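Local coordinates for protein phycocyanobilin lyase subunit beta (Nostoc sp. PCC 7120, PDB 5N3U) that forms with its alpha-subunit partner a phycobiliprotein lyase that is probably required for attaching the bilin chromophore to the phycocyanin alpha chain, at residues B[76-80]-B[105-110]; B[64-68]-B[84-88]; B[158-162]-B[193-197]. One frame throughout, in Å; residues are numbered along the deposited sequence.

After helices 34-40 and 46-59 the chain enters helix 64-69, and contact 2 folds 84-88 back against 64-68, closing a loop of 15 residues between nearly antiparallel helices. Contact 1 starts inside that loop, at the first turn of helix 76-89, and reaches forward to 105-110, so the two contacts cross and share helix 76-89. Their centres are about 14 Å apart. Contact 3 comes in series, after both have closed: it joins 158-162 to 193-197 across 30 intervening residues, its centre about 24 Å from that of contact 2. Contact 2 joins consecutive helices of the HEAT-repeat-like solenoid, while contacts 1 and 3 each skip one (95-104 and 171-184), the last towards its C-terminal end.

Contact 1: residues B[76-80]-B[105-110]; sequences YGARA and DFAPSV
Arg-79 and Asp-105 form a two-pronged salt bridge from the first turn of helix 76-89 to the loop that leads into helix 108-118 of the HEAT-repeat solenoid. The guanidinium comes side-on: NE of Arg-79 gives its hydrogen to OD2 of Asp-105 at 2.7 Å, and NH1 of Arg-79 reaches OD1 of Asp-105 at 2.9 Å. The NH1 bond is almost straight, 174°, and lies in the guanidinium plane; the NE bond is more bent, its acceptor tilted out of that plane. Both oxygens offer their syn lone pairs, and the two flat groups are nearly coplanar, 25° apart. OD1 of Asp-105 is gripped a second time, on its anti lone pair, by the backbone N of Ala-107 at 3.0 Å. That is an Asx turn, which fixes the rotation of the carboxylate just ahead of helix 108-118, where Ala-107 takes the N-cap position. The arginine gets there with CG anti to its backbone N (chi1 -175°) and a bend at chi3. Its NH2 is held by the backbone O of Asp-72 and by Glu-8 of an alpha-subunit chain, so the buried guanidinium links the helix pair to the lyase partner. The hydroxyl of Tyr-76 bonds to Glu-8 of a second alpha-subunit chain.

Beside the ion pair the packing is mostly apolar. CB of Tyr-76 rests on CB of Ala-107, 3.6 Å away, and CD1 of its ring lies near OG of Ser-109. Further along, the backbones close in until the CA atoms of Ala-80 and Val-110 are 4.4 Å apart. There CG2 of Val-110 fits against the helix, 3.6 Å from the carbonyl O of Tyr-76 and 3.9 Å from CB of Ala-80.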
ATOM      1  N   TYR B  76      -0.268  -5.446   4.653  1.00 19.07           N
ATOM      2  CA  TYR B  76      -0.301  -4.486   5.715  1.00 17.88           C
ATOM      3  C   TYR B  76      -1.439  -4.797   6.707  1.00 18.95           C
ATOM      4  O   TYR B  76      -1.305  -4.471   7.880  1.00 18.78           O
ATOM      5  CB  TYR B  76      -0.367  -3.038   5.238  1.00 18.26           C
ATOM      6  CG  TYR B  76      -1.633  -2.609   4.571  1.00 16.76           C
ATOM      7  CD1 TYR B  76      -2.743  -2.287   5.310  1.00 18.61           C
ATOM      8  CD2 TYR B  76      -1.728  -2.560   3.156  1.00 18.93           C
ATOM      9  CE1 TYR B  76      -3.960  -1.924   4.699  1.00 19.45           C
ATOM     10  CE2 TYR B  76      -2.925  -2.187   2.546  1.00 19.23           C
ATOM     11  CZ  TYR B  76      -4.038  -1.926   3.322  1.00 19.04           C
ATOM     12  OH  TYR B  76      -5.174  -1.534   2.715  1.00 18.85           O
ATOM     13  N   GLY B  77      -2.514  -5.382   6.219  1.00 19.18           N
ATOM     14  CA  GLY B  77      -3.692  -5.690   7.099  1.00 20.80           C
ATOM     15  C   GLY B  77      -3.238  -6.662   8.154  1.00 21.21           C
ATOM     16  O   GLY B  77      -3.467  -6.460   9.377  1.00 24.21           O
ATOM     17  N   ALA B  78      -2.529  -7.675   7.695  1.00 21.27           N
ATOM     18  CA  ALA B  78      -2.009  -8.714   8.641  1.00 20.52           C
ATOM     19  C   ALA B  78      -0.959  -8.188   9.555  1.00 20.15           C
ATOM     20  O   ALA B  78      -0.938  -8.458  10.756  1.00 19.28           O
ATOM     21  CB  ALA B  78      -1.446  -9.840   7.840  1.00 22.40           C
ATOM     22  N   ARG B  79      -0.079  -7.344   8.996  1.00 18.82           N
ATOM     23  CA  ARG B  79       1.033  -6.799   9.728  1.00 17.14           C
ATOM     24  C   ARG B  79       0.585  -5.945  10.896  1.00 17.90           C
ATOM     25  O   ARG B  79       1.221  -5.957  11.963  1.00 19.29           O
ATOM     26  CB  ARG B  79       1.952  -6.054   8.739  1.00 17.92           C
ATOM     27  CG  ARG B  79       3.198  -5.535   9.343  1.00 17.06           C
ATOM     28  CD  ARG B  79       4.278  -5.228   8.269  1.00 19.30           C
ATOM     29  NE  ARG B  79       3.951  -4.077   7.432  1.00 17.04           N
ATOM     30  CZ  ARG B  79       3.479  -4.100   6.165  1.00 18.37           C
ATOM     31  NH1 ARG B  79       3.241  -2.956   5.560  1.00 17.52           N
ATOM     32  NH2 ARG B  79       3.193  -5.255   5.516  1.00 19.04           N
ATOM     33  N   ALA B  80      -0.517  -5.220  10.725  1.00 18.49           N
ATOM     34  CA  ALA B  80      -1.012  -4.364  11.709  1.00 17.81           C
ATOM     35  C   ALA B  80      -1.427  -5.200  12.936  1.00 18.67           C
ATOM     36  O   ALA B  80      -1.264  -4.771  14.035  1.00 17.29           O
ATOM     37  CB  ALA B  80      -2.218  -3.632  11.185  1.00 22.93           C
ATOM     38  N   ASP B 105       7.398   2.021   8.032  1.00 18.43           N
ATOM     39  CA  ASP B 105       6.264   1.424   7.349  1.00 21.38           C
ATOM     40  C   ASP B 105       5.443   2.485   6.649  1.00 22.19           C
ATOM     41  O   ASP B 105       5.487   3.641   7.062  1.00 20.16           O
ATOM     42  CB  ASP B 105       5.368   0.636   8.363  1.00 19.58           C
ATOM     43  CG  ASP B 105       4.714  -0.569   7.662  1.00 24.36           C
ATOM     44  OD1 ASP B 105       3.828  -0.364   6.808  1.00 22.53           O
ATOM     45  OD2 ASP B 105       5.100  -1.724   7.961  1.00 24.42           O
ATOM     46  N   PHE B 106       4.769   2.163   5.553  1.00 18.37           N
ATOM     47  CA  PHE B 106       3.915   3.121   4.896  1.00 21.22           C
ATOM     48  C   PHE B 106       2.469   3.022   5.390  1.00 20.80           C
ATOM     49  O   PHE B 106       1.766   3.980   5.317  1.00 20.48           O
ATOM     50  CB  PHE B 106       3.889   2.957   3.396  1.00 28.46           C
ATOM     51  CG  PHE B 106       5.076   3.528   2.706  1.00 35.27           C
ATOM     52  CD1 PHE B 106       5.144   4.906   2.399  1.00 44.58           C
ATOM     53  CD2 PHE B 106       6.150   2.713   2.364  1.00 42.29           C
ATOM     54  CE1 PHE B 106       6.272   5.447   1.779  1.00 47.44           C
ATOM     55  CE2 PHE B 106       7.261   3.248   1.722  1.00 45.10           C
ATOM     56  CZ  PHE B 106       7.319   4.617   1.440  1.00 45.50           C
ATOM     57  N   ALA B 107       2.055   1.862   5.930  1.00 18.71           N
ATOM     58  CA  ALA B 107       0.675   1.702   6.311  1.00 20.11           C
ATOM     59  C   ALA B 107       0.313   2.382   7.619  1.00 20.45           C
ATOM     60  O   ALA B 107       0.833   2.030   8.657  1.00 19.85           O
ATOM     61  CB  ALA B 107       0.373   0.250   6.415  1.00 20.51           C
ATOM     62  N   PRO B 108      -0.645   3.330   7.589  1.00 20.10           N
ATOM     63  CA  PRO B 108      -1.014   4.009   8.799  1.00 21.70           C
ATOM     64  C   PRO B 108      -1.512   3.138   9.924  1.00 18.24           C
ATOM     65  O   PRO B 108      -1.141   3.398  11.058  1.00 20.87           O
ATOM     66  CB  PRO B 108      -2.131   4.946   8.383  1.00 24.66           C
ATOM     67  CG  PRO B 108      -1.877   5.251   6.961  1.00 24.61           C
ATOM     68  CD  PRO B 108      -1.246   3.939   6.401  1.00 24.70           C
ATOM     69  N   SER B 109      -2.288   2.103   9.631  1.00 19.07           N
ATOM     70  CA  SER B 109      -2.780   1.231  10.644  1.00 20.90           C
ATOM     71  C   SER B 109      -1.585   0.572  11.349  1.00 22.89           C
ATOM     72  O   SER B 109      -1.615   0.360  12.600  1.00 20.37           O
ATOM     73  CB  SER B 109      -3.676   0.089  10.028  1.00 23.68           C
ATOM     74  OG  SER B 109      -3.041  -0.562   8.922  1.00 24.92           O
ATOM     75  N   VAL B 110      -0.529   0.261  10.586  1.00 18.46           N
ATOM     76  CA  VAL B 110       0.655  -0.379  11.189  1.00 17.63           C
ATOM     77  C   VAL B 110       1.392   0.597  12.069  1.00 18.77           C
ATOM     78  O   VAL B 110       1.784   0.261  13.189  1.00 19.14           O
ATOM     79  CB  VAL B 110       1.574  -0.924  10.115  1.00 17.97           C
ATOM     80  CG1 VAL B 110       2.942  -1.331  10.712  1.00 21.59           C
ATOM     81  CG2 VAL B 110       0.937  -2.081   9.440  1.00 17.72           C
TER

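Contact 2: residues B[64-68]-B[84-88]; sequences VPQLL and RTLAA
Leu-86 pushes its forked end into the side of helix 64-69, where one methyl, CD2, meets three residues. CD2 of Leu-86 lies 3.8 Å from CB of Leu-67. The same methyl also touches CD2 of Leu-68 and, a little further off, CG1 of Val-64. Leu-67 and Leu-86 lie alongside one another, pointing opposite ways, instead of meeting end to end. Leu-68 comes in at a slant, and its CD2 touches both branches of the fork, being 3.9 Å from CD1 of Leu-86 as well.

A second point of touch lies beside the first. Leu-67 meets Thr-85 roughly at right angles, with CD1 of Leu-67 3.8 Å from the methyl CG2 of Thr-85. The threonine's first torsion sorts its two branches: CG2 stands anti to the backbone N and faces the leucine, while OG1 sits beside that N (chi1 -59°) and finds its partners in Ser-53 OG and the carbonyl O of Tyr-81. The polar atom of this buried residue is therefore satisfied away from the leucines. An alanine in place of Leu-86 would lack the whole fork and is likely to open a gap facing Val-64, Leu-67 and Leu-68.

The consecutive helices 64-69 and 76-89 pair as an antiparallel helical hairpin, as in HEAT repeats, with 150° between the directions of the two segments and their axes 10.4 Å apart. Ile-89, further along helix 76-89, packs on Val-64 and Leu-67 and extends the apolar patch. Leu-67 also touches Ile-38 of helix 34-40, Thr-85 leans on Leu-56 and Val-57 of helix 46-59, and Leu-68 meets Pro-142 of an alpha-subunit chain.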
ATOM      1  N   VAL B  64       6.163 -14.324  21.732  1.00 28.60           N
ATOM      2  CA  VAL B  64       6.866 -13.164  21.198  1.00 28.17           C
ATOM      3  C   VAL B  64       7.912 -13.514  20.118  1.00 25.40           C
ATOM      4  O   VAL B  64       7.874 -12.888  19.103  1.00 26.54           O
ATOM      5  CB  VAL B  64       7.443 -12.285  22.328  1.00 25.42           C
ATOM      6  CG1 VAL B  64       8.393 -11.247  21.762  1.00 26.01           C
ATOM      7  CG2 VAL B  64       6.320 -11.662  23.022  1.00 26.45           C
ATOM      8  N   PRO B  65       8.780 -14.538  20.288  1.00 25.57           N
ATOM      9  CA  PRO B  65       9.746 -14.848  19.264  1.00 27.97           C
ATOM     10  C   PRO B  65       9.154 -15.149  17.886  1.00 30.46           C
ATOM     11  O   PRO B  65       9.685 -14.700  16.840  1.00 24.79           O
ATOM     12  CB  PRO B  65      10.439 -16.126  19.816  1.00 31.84           C
ATOM     13  CG  PRO B  65      10.464 -15.870  21.258  1.00 29.12           C
ATOM     14  CD  PRO B  65       9.083 -15.281  21.531  1.00 31.29           C
ATOM     15  N   GLN B  66       8.101 -15.948  17.857  1.00 28.38           N
ATOM     16  CA  GLN B  66       7.440 -16.228  16.578  1.00 27.16           C
ATOM     17  C   GLN B  66       6.682 -15.030  16.042  1.00 25.17           C
ATOM     18  O   GLN B  66       6.714 -14.758  14.819  1.00 24.74           O
ATOM     19  CB  GLN B  66       6.530 -17.446  16.722  1.00 29.79           C
ATOM     20  CG  GLN B  66       7.354 -18.762  16.640  1.00 33.24           C
ATOM     21  CD  GLN B  66       6.557 -19.909  17.160  1.00 43.84           C
ATOM     22  OE1 GLN B  66       6.171 -19.897  18.322  1.00 51.63           O
ATOM     23  NE2 GLN B  66       6.255 -20.868  16.322  1.00 46.89           N
ATOM     24  N   LEU B  67       5.998 -14.306  16.902  1.00 23.05           N
ATOM     25  CA  LEU B  67       5.430 -13.029  16.410  1.00 23.70           C
ATOM     26  C   LEU B  67       6.495 -12.136  15.773  1.00 23.33           C
ATOM     27  O   LEU B  67       6.263 -11.585  14.728  1.00 26.44           O
ATOM     28  CB  LEU B  67       4.779 -12.284  17.471  1.00 23.36           C
ATOM     29  CG  LEU B  67       3.385 -12.775  17.888  1.00 23.53           C
ATOM     30  CD1 LEU B  67       3.076 -12.226  19.253  1.00 25.13           C
ATOM     31  CD2 LEU B  67       2.307 -12.318  16.914  1.00 24.20           C
ATOM     32  N   LEU B  68       7.679 -11.997  16.373  1.00 24.04           N
ATOM     33  CA  LEU B  68       8.728 -11.142  15.790  1.00 25.52           C
ATOM     34  C   LEU B  68       9.301 -11.613  14.465  1.00 26.40           C
ATOM     35  O   LEU B  68       9.784 -10.762  13.731  1.00 26.42           O
ATOM     36  CB  LEU B  68       9.933 -10.933  16.695  1.00 28.14           C
ATOM     37  CG  LEU B  68       9.648 -10.257  17.988  1.00 26.65           C
ATOM     38  CD1 LEU B  68      10.786 -10.368  19.023  1.00 29.35           C
ATOM     39  CD2 LEU B  68       9.262  -8.858  17.802  1.00 27.05           C
ATOM     40  N   ARG B  84      -0.016  -4.942  16.623  1.00 21.08           N
ATOM     41  CA  ARG B  84      -0.940  -4.723  17.710  1.00 23.22           C
ATOM     42  C   ARG B  84      -0.800  -5.795  18.848  1.00 22.41           C
ATOM     43  O   ARG B  84      -0.902  -5.497  20.032  1.00 24.19           O
ATOM     44  CB  ARG B  84      -2.373  -4.627  17.195  1.00 27.77           C
ATOM     45  CG  ARG B  84      -3.363  -4.054  18.236  1.00 39.96           C
ATOM     46  CD  ARG B  84      -4.724  -3.641  17.647  1.00 45.13           C
ATOM     47  NE  ARG B  84      -4.601  -2.985  16.327  1.00 46.54           N
ATOM     48  CZ  ARG B  84      -4.867  -3.509  15.132  1.00 41.40           C
ATOM     49  NH1 ARG B  84      -5.231  -4.758  14.979  1.00 47.63           N
ATOM     50  NH2 ARG B  84      -4.716  -2.760  14.037  1.00 51.54           N
ATOM     51  N   THR B  85      -0.597  -7.019  18.452  1.00 20.40           N
ATOM     52  CA  THR B  85      -0.463  -8.116  19.323  1.00 21.34           C
ATOM     53  C   THR B  85       0.823  -8.007  20.100  1.00 22.79           C
ATOM     54  O   THR B  85       0.822  -8.125  21.346  1.00 21.03           O
ATOM     55  CB  THR B  85      -0.478  -9.390  18.539  1.00 21.09           C
ATOM     56  OG1 THR B  85      -1.701  -9.473  17.814  1.00 21.92           O
ATOM     57  CG2 THR B  85      -0.382 -10.565  19.422  1.00 24.30           C
ATOM     58  N   LEU B  86       1.921  -7.725  19.432  1.00 20.20           N
ATOM     59  CA  LEU B  86       3.164  -7.406  20.158  1.00 19.87           C
ATOM     60  C   LEU B  86       3.049  -6.264  21.101  1.00 21.37           C
ATOM     61  O   LEU B  86       3.590  -6.330  22.218  1.00 23.92           O
ATOM     62  CB  LEU B  86       4.305  -7.108  19.152  1.00 20.26           C
ATOM     63  CG  LEU B  86       4.810  -8.270  18.436  1.00 18.09           C
ATOM     64  CD1 LEU B  86       5.494  -7.898  17.116  1.00 20.42           C
ATOM     65  CD2 LEU B  86       5.659  -9.137  19.354  1.00 21.36           C
ATOM     66  N   ALA B  87       2.353  -5.192  20.702  1.00 20.10           N
ATOM     67  CA  ALA B  87       2.186  -4.044  21.549  1.00 21.87           C
ATOM     68  C   ALA B  87       1.365  -4.464  22.807  1.00 25.65           C
ATOM     69  O   ALA B  87       1.714  -4.097  23.891  1.00 27.30           O
ATOM     70  CB  ALA B  87       1.431  -2.893  20.829  1.00 23.64           C
ATOM     71  N   ALA B  88       0.323  -5.258  22.634  1.00 24.40           N
ATOM     72  CA  ALA B  88      -0.528  -5.673  23.789  1.00 27.47           C
ATOM     73  C   ALA B  88       0.204  -6.631  24.737  1.00 29.49           C
ATOM     74  O   ALA B  88       0.013  -6.564  25.962  1.00 32.07           O
ATOM     75  CB  ALA B  88      -1.754  -6.384  23.243  1.00 29.16           C
TER

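Contact 3: residues B[158-162]-B[193-197]; sequences IVGLQ and RILLA
OE1 of Gln-162 is gripped by NH1 and NH2 of Arg-193, each at 2.9 Å, in an end-on fork that bridges two parallel helices of the HEAT-like solenoid. Both bonds lie in the guanidinium plane, but they reach the oxygen differently: NH1 of Arg-193 comes almost straight along the C=O of Gln-162 (176°), whereas NH2 sits above the carbonyl plane. The amide and guanidinium planes are turned 56° apart. Arg-193 arrives through a bend at chi2. Its NH2 also forms a salt bridge with Asp-273 of an alpha-subunit chain, so the same group joins the helices to the partner chain. CG2 of Val-159 packs 3.7 Å from NE of Arg-193, the valine lying across the arginine chain.

The helix axes are 10.0 Å apart with only 6° between directions, and Ile-158 fills much of the interface between them. Its CD1 meets CG1 of Ile-194 crosswise, and both isoleucines also touch Met-181 of helix 171-184. The other branch of Ile-158, CG2, lies 3.9 Å from CB of Ala-197, and that same CB is 3.5 Å from OE1 of Gln-162.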
ATOM      1  N   ILE B 158       1.453  10.976  20.331  1.00 26.77           N
ATOM      2  CA  ILE B 158       1.107  11.567  21.651  1.00 27.58           C
ATOM      3  C   ILE B 158       0.716  10.485  22.600  1.00 26.14           C
ATOM      4  O   ILE B 158       1.112  10.480  23.748  1.00 26.94           O
ATOM      5  CB  ILE B 158      -0.137  12.506  21.574  1.00 30.13           C
ATOM      6  CG1 ILE B 158       0.018  13.583  20.550  1.00 36.75           C
ATOM      7  CG2 ILE B 158      -0.464  13.124  22.917  1.00 31.79           C
ATOM      8  CD1 ILE B 158       1.257  14.378  20.708  1.00 40.36           C
ATOM      9  N   VAL B 159      -0.089   9.536  22.169  1.00 25.30           N
ATOM     10  CA  VAL B 159      -0.492   8.483  23.062  1.00 25.41           C
ATOM     11  C   VAL B 159       0.720   7.662  23.525  1.00 28.64           C
ATOM     12  O   VAL B 159       0.834   7.240  24.685  1.00 26.29           O
ATOM     13  CB  VAL B 159      -1.513   7.572  22.413  1.00 28.13           C
ATOM     14  CG1 VAL B 159      -1.871   6.387  23.325  1.00 30.46           C
ATOM     15  CG2 VAL B 159      -2.818   8.331  22.052  1.00 28.34           C
ATOM     16  N   GLY B 160       1.646   7.393  22.599  1.00 29.92           N
ATOM     17  CA  GLY B 160       2.850   6.686  22.960  1.00 25.96           C
ATOM     18  C   GLY B 160       3.647   7.485  23.982  1.00 24.62           C
ATOM     19  O   GLY B 160       4.046   6.960  24.977  1.00 27.08           O
ATOM     20  N   LEU B 161       3.817   8.752  23.715  1.00 25.55           N
ATOM     21  CA  LEU B 161       4.560   9.642  24.579  1.00 26.30           C
ATOM     22  C   LEU B 161       3.981   9.704  25.963  1.00 29.29           C
ATOM     23  O   LEU B 161       4.731   9.680  26.943  1.00 32.77           O
ATOM     24  CB  LEU B 161       4.674  11.015  24.005  1.00 25.49           C
ATOM     25  CG  LEU B 161       5.526  11.273  22.802  1.00 30.62           C
ATOM     26  CD1 LEU B 161       5.315  12.679  22.260  1.00 33.01           C
ATOM     27  CD2 LEU B 161       7.032  11.056  23.011  1.00 31.16           C
ATOM     28  N   GLN B 162       2.672   9.702  26.083  1.00 28.74           N
ATOM     29  CA  GLN B 162       2.065   9.709  27.392  1.00 31.27           C
ATOM     30  C   GLN B 162       2.375   8.477  28.145  1.00 34.38           C
ATOM     31  O   GLN B 162       2.457   8.465  29.378  1.00 35.15           O
ATOM     32  CB  GLN B 162       0.552   9.804  27.265  1.00 36.08           C
ATOM     33  CG  GLN B 162      -0.196  10.150  28.558  1.00 36.64           C
ATOM     34  CD  GLN B 162      -1.714  10.082  28.339  1.00 40.18           C
ATOM     35  OE1 GLN B 162      -2.256  10.656  27.426  1.00 37.10           O
ATOM     36  NE2 GLN B 162      -2.378   9.324  29.147  1.00 46.61           N
ATOM     37  N   ARG B 193      -5.770  16.155  22.171  1.00 34.19           N
ATOM     38  CA  ARG B 193      -5.198  14.967  22.737  1.00 32.07           C
ATOM     39  C   ARG B 193      -3.959  15.372  23.502  1.00 30.95           C
ATOM     40  O   ARG B 193      -3.623  14.746  24.471  1.00 35.45           O
ATOM     41  CB  ARG B 193      -4.882  13.918  21.660  1.00 31.88           C
ATOM     42  CG  ARG B 193      -4.411  12.600  22.243  1.00 29.58           C
ATOM     43  CD  ARG B 193      -5.517  11.971  23.061  1.00 33.58           C
ATOM     44  NE  ARG B 193      -5.107  10.783  23.712  1.00 33.25           N
ATOM     45  CZ  ARG B 193      -4.292  10.783  24.763  1.00 32.37           C
ATOM     46  NH1 ARG B 193      -3.746  11.900  25.221  1.00 38.85           N
ATOM     47  NH2 ARG B 193      -3.946   9.635  25.311  1.00 30.73           N
ATOM     48  N   ILE B 194      -3.274  16.403  23.034  1.00 34.75           N
ATOM     49  CA  ILE B 194      -2.140  16.928  23.803  1.00 38.61           C
ATOM     50  C   ILE B 194      -2.608  17.381  25.207  1.00 45.22           C
ATOM     51  O   ILE B 194      -2.095  16.904  26.233  1.00 41.69           O
ATOM     52  CB  ILE B 194      -1.473  18.076  23.054  1.00 39.84           C
ATOM     53  CG1 ILE B 194      -0.696  17.535  21.829  1.00 41.40           C
ATOM     54  CG2 ILE B 194      -0.512  18.873  23.961  1.00 43.26           C
ATOM     55  CD1 ILE B 194      -0.358  18.561  20.788  1.00 42.36           C
ATOM     56  N   LEU B 195      -3.642  18.233  25.230  1.00 45.16           N
ATOM     57  CA  LEU B 195      -4.299  18.641  26.491  1.00 43.75           C
ATOM     58  C   LEU B 195      -4.654  17.516  27.389  1.00 40.48           C
ATOM     59  O   LEU B 195      -4.382  17.595  28.547  1.00 45.18           O
ATOM     60  CB  LEU B 195      -5.575  19.431  26.232  1.00 46.02           C
ATOM     61  CG  LEU B 195      -5.287  20.781  25.564  1.00 48.56           C
ATOM     62  CD1 LEU B 195      -6.599  21.363  25.034  1.00 49.82           C
ATOM     63  CD2 LEU B 195      -4.542  21.741  26.501  1.00 45.72           C
ATOM     64  N   LEU B 196      -5.255  16.446  26.872  1.00 35.05           N
ATOM     65  CA  LEU B 196      -5.532  15.312  27.690  1.00 37.57           C
ATOM     66  C   LEU B 196      -4.237  14.699  28.220  1.00 44.68           C
ATOM     67  O   LEU B 196      -4.216  14.226  29.355  1.00 41.62           O
ATOM     68  CB  LEU B 196      -6.285  14.211  26.940  1.00 39.61           C
ATOM     69  CG  LEU B 196      -6.653  12.953  27.707  1.00 39.67           C
ATOM     70  CD1 LEU B 196      -7.498  13.306  28.932  1.00 41.65           C
ATOM     71  CD2 LEU B 196      -7.446  12.012  26.831  1.00 40.89           C
ATOM     72  N   ALA B 197      -3.188  14.662  27.397  1.00 43.09           N
ATOM     73  CA  ALA B 197      -1.925  14.064  27.866  1.00 47.25           C
ATOM     74  C   ALA B 197      -1.326  14.969  28.970  1.00 55.18           C
ATOM     75  O   ALA B 197      -1.009  14.458  30.046  1.00 60.14           O
ATOM     76  CB  ALA B 197      -0.930  13.849  26.733  1.00 41.17           C
TER